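PDB 4QK0: GH127 beta-L-arabinofuranoside from Geobacillus stearothermophilus, which probably hydrolyses beta-L-arabinofuranosides, releasing L-arabinose as a family 127 glycoside hydrolase with a catalytic domain of the six-hairpin clan. Local coordinates for residues Y37-E40 with A41-R45; G159-R162 with F163-M167. All coordinates share one frame; numbering follows the deposited sequence.

Contact 1: Y37-E40 with A41-R45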
loop_
_atom_site.group_PDB
_atom_site.type_symbol
_atom_site.label_atom_id
_atom_site.label_comp_id
_atom_site.label_asym_id
_atom_site.label_seq_id
_atom_site.Cartn_x
_atom_site.Cartn_y
_atom_site.Cartn_z
ATOM N N TYR A 37 -28.067 18.534 11.922
ATOM C CA TYR A 37 -27.561 17.266 12.476
ATOM C C TYR A 37 -26.317 17.515 13.322
ATOM O O TYR A 37 -26.183 16.978 14.433
ATOM C CB TYR A 37 -27.265 16.244 11.357
ATOM C CG TYR A 37 -26.839 14.889 11.877
ATOM C CD1 TYR A 37 -25.519 14.631 12.184
ATOM C CD2 TYR A 37 -27.776 13.892 12.129
ATOM C CE1 TYR A 37 -25.123 13.406 12.708
ATOM C CE2 TYR A 37 -27.389 12.654 12.641
ATOM C CZ TYR A 37 -26.060 12.419 12.913
ATOM O OH TYR A 37 -25.678 11.206 13.409
ATOM N N GLN A 38 -25.400 18.329 12.797
ATOM C CA GLN A 38 -24.192 18.616 13.559
ATOM C C GLN A 38 -24.491 19.343 14.841
ATOM O O GLN A 38 -23.823 19.118 15.858
ATOM C CB GLN A 38 -23.197 19.432 12.760
ATOM C CG GLN A 38 -22.447 18.669 11.668
ATOM C CD GLN A 38 -21.732 17.374 12.117
ATOM O OE1 GLN A 38 -20.705 17.440 12.793
ATOM N NE2 GLN A 38 -22.245 16.183 11.688
ATOM N N TRP A 39 -25.484 20.241 14.819
ATOM C CA TRP A 39 -25.881 20.915 16.065
ATOM C C TRP A 39 -26.277 19.894 17.144
ATOM O O TRP A 39 -25.909 20.015 18.320
ATOM C CB TRP A 39 -27.003 21.942 15.787
ATOM C CG TRP A 39 -27.472 22.655 16.995
ATOM C CD1 TRP A 39 -28.730 22.622 17.508
ATOM C CD2 TRP A 39 -26.688 23.471 17.899
ATOM N NE1 TRP A 39 -28.778 23.342 18.673
ATOM C CE2 TRP A 39 -27.552 23.879 18.943
ATOM C CE3 TRP A 39 -25.362 23.897 17.917
ATOM C CZ2 TRP A 39 -27.152 24.726 19.968
ATOM C CZ3 TRP A 39 -24.932 24.727 18.982
ATOM C CH2 TRP A 39 -25.823 25.129 19.990
ATOM N N GLU A 40 -27.002 18.850 16.737
ATOM C CA GLU A 40 -27.436 17.814 17.676
ATOM C C GLU A 40 -26.242 17.082 18.195
ATOM O O GLU A 40 -26.172 16.809 19.399
ATOM C CB GLU A 40 -28.413 16.842 17.014
ATOM C CG GLU A 40 -29.727 17.505 16.588
ATOM C CD GLU A 40 -30.433 18.162 17.757
ATOM O OE1 GLU A 40 -30.782 17.452 18.726
ATOM O OE2 GLU A 40 -30.636 19.396 17.732
ATOM N N ALA A 41 -25.300 16.750 17.297
ATOM C CA ALA A 41 -24.108 16.012 17.712
ATOM C C ALA A 41 -23.278 16.816 18.696
ATOM O O ALA A 41 -22.785 16.261 19.711
ATOM C CB ALA A 41 -23.263 15.639 16.505
ATOM N N LEU A 42 -23.114 18.122 18.404
ATOM C CA LEU A 42 -22.298 18.960 19.262
ATOM C C LEU A 42 -22.905 19.040 20.657
ATOM O O LEU A 42 -22.201 19.305 21.646
ATOM C CB LEU A 42 -22.128 20.355 18.667
ATOM C CG LEU A 42 -21.330 20.449 17.361
ATOM C CD1 LEU A 42 -21.548 21.801 16.720
ATOM C CD2 LEU A 42 -19.838 20.181 17.569
ATOM N N ASN A 43 -24.214 18.833 20.753
ATOM C CA ASN A 43 -24.911 18.863 22.072
ATOM C C ASN A 43 -25.237 17.492 22.650
ATOM O O ASN A 43 -26.045 17.393 23.575
ATOM C CB ASN A 43 -26.194 19.644 21.966
ATOM C CG ASN A 43 -25.955 21.118 21.817
ATOM O OD1 ASN A 43 -25.703 21.782 22.784
ATOM N ND2 ASN A 43 -26.048 21.631 20.603
ATOM N N ASP A 44 -24.632 16.451 22.080
ATOM C CA ASP A 44 -24.785 15.072 22.558
ATOM C C ASP A 44 -26.223 14.557 22.584
ATOM O O ASP A 44 -26.598 13.829 23.470
ATOM C CB ASP A 44 -24.153 14.928 23.944
ATOM C CG ASP A 44 -22.683 15.293 23.942
ATOM O OD1 ASP A 44 -21.967 14.827 23.052
ATOM O OD2 ASP A 44 -22.239 16.022 24.845
ATOM N N ARG A 45 -27.020 14.954 21.616
ATOM C CA ARG A 45 -28.421 14.547 21.560
ATOM C C ARG A 45 -28.681 13.503 20.474
ATOM O O ARG A 45 -29.804 13.364 20.013
ATOM C CB ARG A 45 -29.308 15.762 21.318
ATOM C CG ARG A 45 -29.294 16.737 22.475
ATOM C CD ARG A 45 -30.472 17.702 22.365
ATOM N NE ARG A 45 -30.352 18.643 21.240
ATOM C CZ ARG A 45 -29.895 19.901 21.318
ATOM N NH1 ARG A 45 -29.466 20.417 22.459
ATOM N NH2 ARG A 45 -29.848 20.648 20.230
#

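Contact 2: G159-R162 with F163-M167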
loop_
_atom_site.group_PDB
_atom_site.type_symbol
_atom_site.label_atom_id
_atom_site.label_comp_id
_atom_site.label_asym_id
_atom_site.label_seq_id
_atom_site.Cartn_x
_atom_site.Cartn_y
_atom_site.Cartn_z
ATOM N N GLY A 159 -23.727 41.681 11.090
ATOM C CA GLY A 159 -23.422 43.018 11.679
ATOM C C GLY A 159 -23.140 42.968 13.161
ATOM O O GLY A 159 -22.731 43.945 13.746
ATOM N N LYS A 160 -23.329 41.807 13.790
ATOM C CA LYS A 160 -23.095 41.685 15.230
ATOM C C LYS A 160 -21.637 41.429 15.558
ATOM O O LYS A 160 -21.089 40.419 15.167
ATOM C CB LYS A 160 -23.977 40.568 15.823
ATOM C CG LYS A 160 -25.454 40.820 15.619
ATOM C CD LYS A 160 -26.282 39.649 16.075
ATOM C CE LYS A 160 -27.746 39.962 15.859
ATOM N NZ LYS A 160 -28.544 38.713 15.982
ATOM N N ARG A 161 -21.087 42.298 16.390
ATOM C CA ARG A 161 -19.681 42.413 16.681
ATOM C C ARG A 161 -19.226 41.660 17.912
ATOM O O ARG A 161 -18.024 41.598 18.198
ATOM C CB ARG A 161 -19.434 43.900 17.122
ATOM C CG ARG A 161 -18.818 44.878 16.162
ATOM C CD ARG A 161 -18.033 45.960 16.887
ATOM N NE ARG A 161 -16.916 46.325 16.019
ATOM C CZ ARG A 161 -15.712 45.760 16.055
ATOM N NH1 ARG A 161 -15.436 44.843 16.964
ATOM N NH2 ARG A 161 -14.769 46.123 15.189
ATOM N N ARG A 162 -20.166 41.225 18.719
ATOM C CA ARG A 162 -19.833 40.575 19.975
ATOM C C ARG A 162 -18.742 39.470 19.821
ATOM O O ARG A 162 -17.753 39.442 20.550
ATOM C CB ARG A 162 -21.127 39.994 20.554
ATOM C CG ARG A 162 -20.969 39.269 21.856
ATOM C CD ARG A 162 -20.818 40.210 23.028
ATOM N NE ARG A 162 -20.711 39.354 24.209
ATOM C CZ ARG A 162 -19.638 39.224 24.996
ATOM N NH1 ARG A 162 -18.538 39.930 24.805
ATOM N NH2 ARG A 162 -19.685 38.372 26.011
ATOM N N PHE A 163 -18.915 38.596 18.835
ATOM C CA PHE A 163 -18.012 37.439 18.678
ATOM C C PHE A 163 -16.668 37.995 18.218
ATOM O O PHE A 163 -15.610 37.652 18.735
ATOM C CB PHE A 163 -18.646 36.447 17.694
ATOM C CG PHE A 163 -17.951 35.078 17.591
ATOM C CD1 PHE A 163 -16.927 34.675 18.450
ATOM C CD2 PHE A 163 -18.391 34.166 16.606
ATOM C CE1 PHE A 163 -16.348 33.407 18.312
ATOM C CE2 PHE A 163 -17.810 32.931 16.472
ATOM C CZ PHE A 163 -16.788 32.539 17.330
ATOM N N LEU A 164 -16.728 38.922 17.283
ATOM C CA LEU A 164 -15.513 39.618 16.855
ATOM C C LEU A 164 -14.734 40.282 17.991
ATOM O O LEU A 164 -13.508 40.163 18.044
ATOM C CB LEU A 164 -15.856 40.665 15.797
ATOM C CG LEU A 164 -14.656 41.322 15.105
ATOM C CD1 LEU A 164 -13.899 40.252 14.349
ATOM C CD2 LEU A 164 -15.128 42.405 14.160
ATOM N N ASP A 165 -15.454 40.911 18.936
ATOM C CA ASP A 165 -14.811 41.533 20.087
ATOM C C ASP A 165 -14.112 40.533 20.971
ATOM O O ASP A 165 -12.999 40.740 21.396
ATOM C CB ASP A 165 -15.836 42.343 20.900
ATOM C CG ASP A 165 -16.267 43.641 20.179
ATOM O OD1 ASP A 165 -15.454 44.189 19.412
ATOM O OD2 ASP A 165 -17.420 44.099 20.358
ATOM N N ILE A 166 -14.792 39.444 21.261
ATOM C CA ILE A 166 -14.214 38.343 22.034
ATOM C C ILE A 166 -12.926 37.845 21.367
ATOM O O ILE A 166 -11.906 37.690 22.044
ATOM C CB ILE A 166 -15.258 37.196 22.118
ATOM C CG1 ILE A 166 -16.417 37.623 23.042
ATOM C CG2 ILE A 166 -14.622 35.889 22.565
ATOM C CD1 ILE A 166 -17.684 36.762 22.893
HETATM N N MSE A 167 -12.988 37.585 20.069
HETATM C CA MSE A 167 -11.853 37.002 19.383
HETATM C C MSE A 167 -10.691 37.981 19.223
HETATM O O MSE A 167 -9.539 37.554 19.172
HETATM C CB MSE A 167 -12.314 36.383 18.075
HETATM C CG MSE A 167 -13.261 35.181 18.314
HETATM SE SE MSE A 167 -12.638 33.956 19.726
HETATM C CE MSE A 167 -10.888 33.583 18.965
HETATM O O HOH W 1 -18.679 38.706 15.401
HETATM O O HOH W 2 -21.170 38.430 17.612
#

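Contact 1: Y37-E40 with A41-R45
Glu-40 and Arg-45 are joined by a two-pronged salt bridge across the C-terminal end of helix 22-42, which closes in a Schellman motif. Arg-45 NE lies 2.8 Å from Glu-40 OE1. Arg-45 NH2 lies 2.9 Å from Glu-40 OE2, and both bonds are nearly straight. Both oxygens lie close to the guanidinium plane, yet both nitrogens approach from above the carboxylate plane, because the two flat groups are turned 47° apart. The glutamate chain bends at chi2 (-57°), which curls its carboxylate back toward the arginine.

Beside this pair, Asn-43 sends its amide nitrogen over the centre of one face of the Trp-39 indole; ND2 is 3.1 Å above the ring plane and 3.2 Å from CE2 of Trp-39, with amide and ring planes 72° apart. The same ND2 donates to Trp-39 O at 2.8 Å, a bond that helps hold the amide over the ring. The indole also stacks on Trp-82 of helix 76-92.

Backbone bonds set this frame. The last strong i to i+4 bond runs from Leu-42 N to Gln-38 O (2.8 Å); the next, from Asn-43 N to Trp-39 O, is weak. Asp-44 then takes positive phi as the C-prime residue, while its carboxylate OD1 accepts from the backbone nitrogens of Ser-52 and His-53. The reversal is closed by two bonds: Asp-44 N reaches Ala-41 O at 3.0 Å, and Arg-45 N reaches Glu-40 O at 3.0 Å.

Contact 2: G159-R162 with F163-M167
At the N-terminal end of helix 162-177, entered from the short loop that follows helix 140-158, Arg-161 reaches Asp-165 and Arg-162 reaches Ile-166. Arg-161 NH1 forms a salt bridge with Asp-165 OD1; the modelled separation of 2.5 Å is short, and its precise value is doubtful. The two planes are nearly parallel (12° apart), with OD1 at the guanidinium edge near its plane, although the side chains cross at about a right angle. Leu-164 comes over a guanidinium face of Arg-161, with CD2 3.7 Å from NH1.

A bend at chi2 (77°) carries the guanidinium of Arg-162 over Ile-166: CD1 lies over the centre of one face, 3.8 Å from Arg-162 CZ. This flat apolar contact accompanies a salt bridge from Arg-162 NE to Glu-107 of helix 96-112.

The backbone supports both pairs with i to i+4 bonds: Asp-165 N to Arg-161 O at 2.8 Å, and Ile-166 N to Arg-162 O at 3.0 Å. Two waters extend the pattern into the loop. Each donates to Lys-160 O; one accepts from Leu-164 N at 2.7 Å and the other from Phe-163 N at 2.6 Å, so solvent links that carbonyl to amides of the opening turn. Phe-163 meanwhile packs against helices 140-158 and 96-112. Helices 140-158 and 162-177, joined by a short turn, are consistent with a helical hairpin of the (alpha/alpha)6 barrel expected of this clan.

Contact 1 and contact 2 come in series along the chain, both within the GH127 catalytic domain range. Their centres are 24 Å apart and their nearest atoms about 11 Å, so they do not touch. They mark opposite kinds of helix boundary: residues 37-45 finish helix 22-42, whereas residues 159-167 begin helix 162-177. Helix 96-112 is a shared neighbour: Leu-101 and Val-105 meet Trp-39 of contact 1, while Ile-106 and Leu-109 meet Phe-163 of contact 2. One intervening helix thus contacts both boundaries, placing them within the same helical domain rather than in the beta-rich parts that follow along the chain.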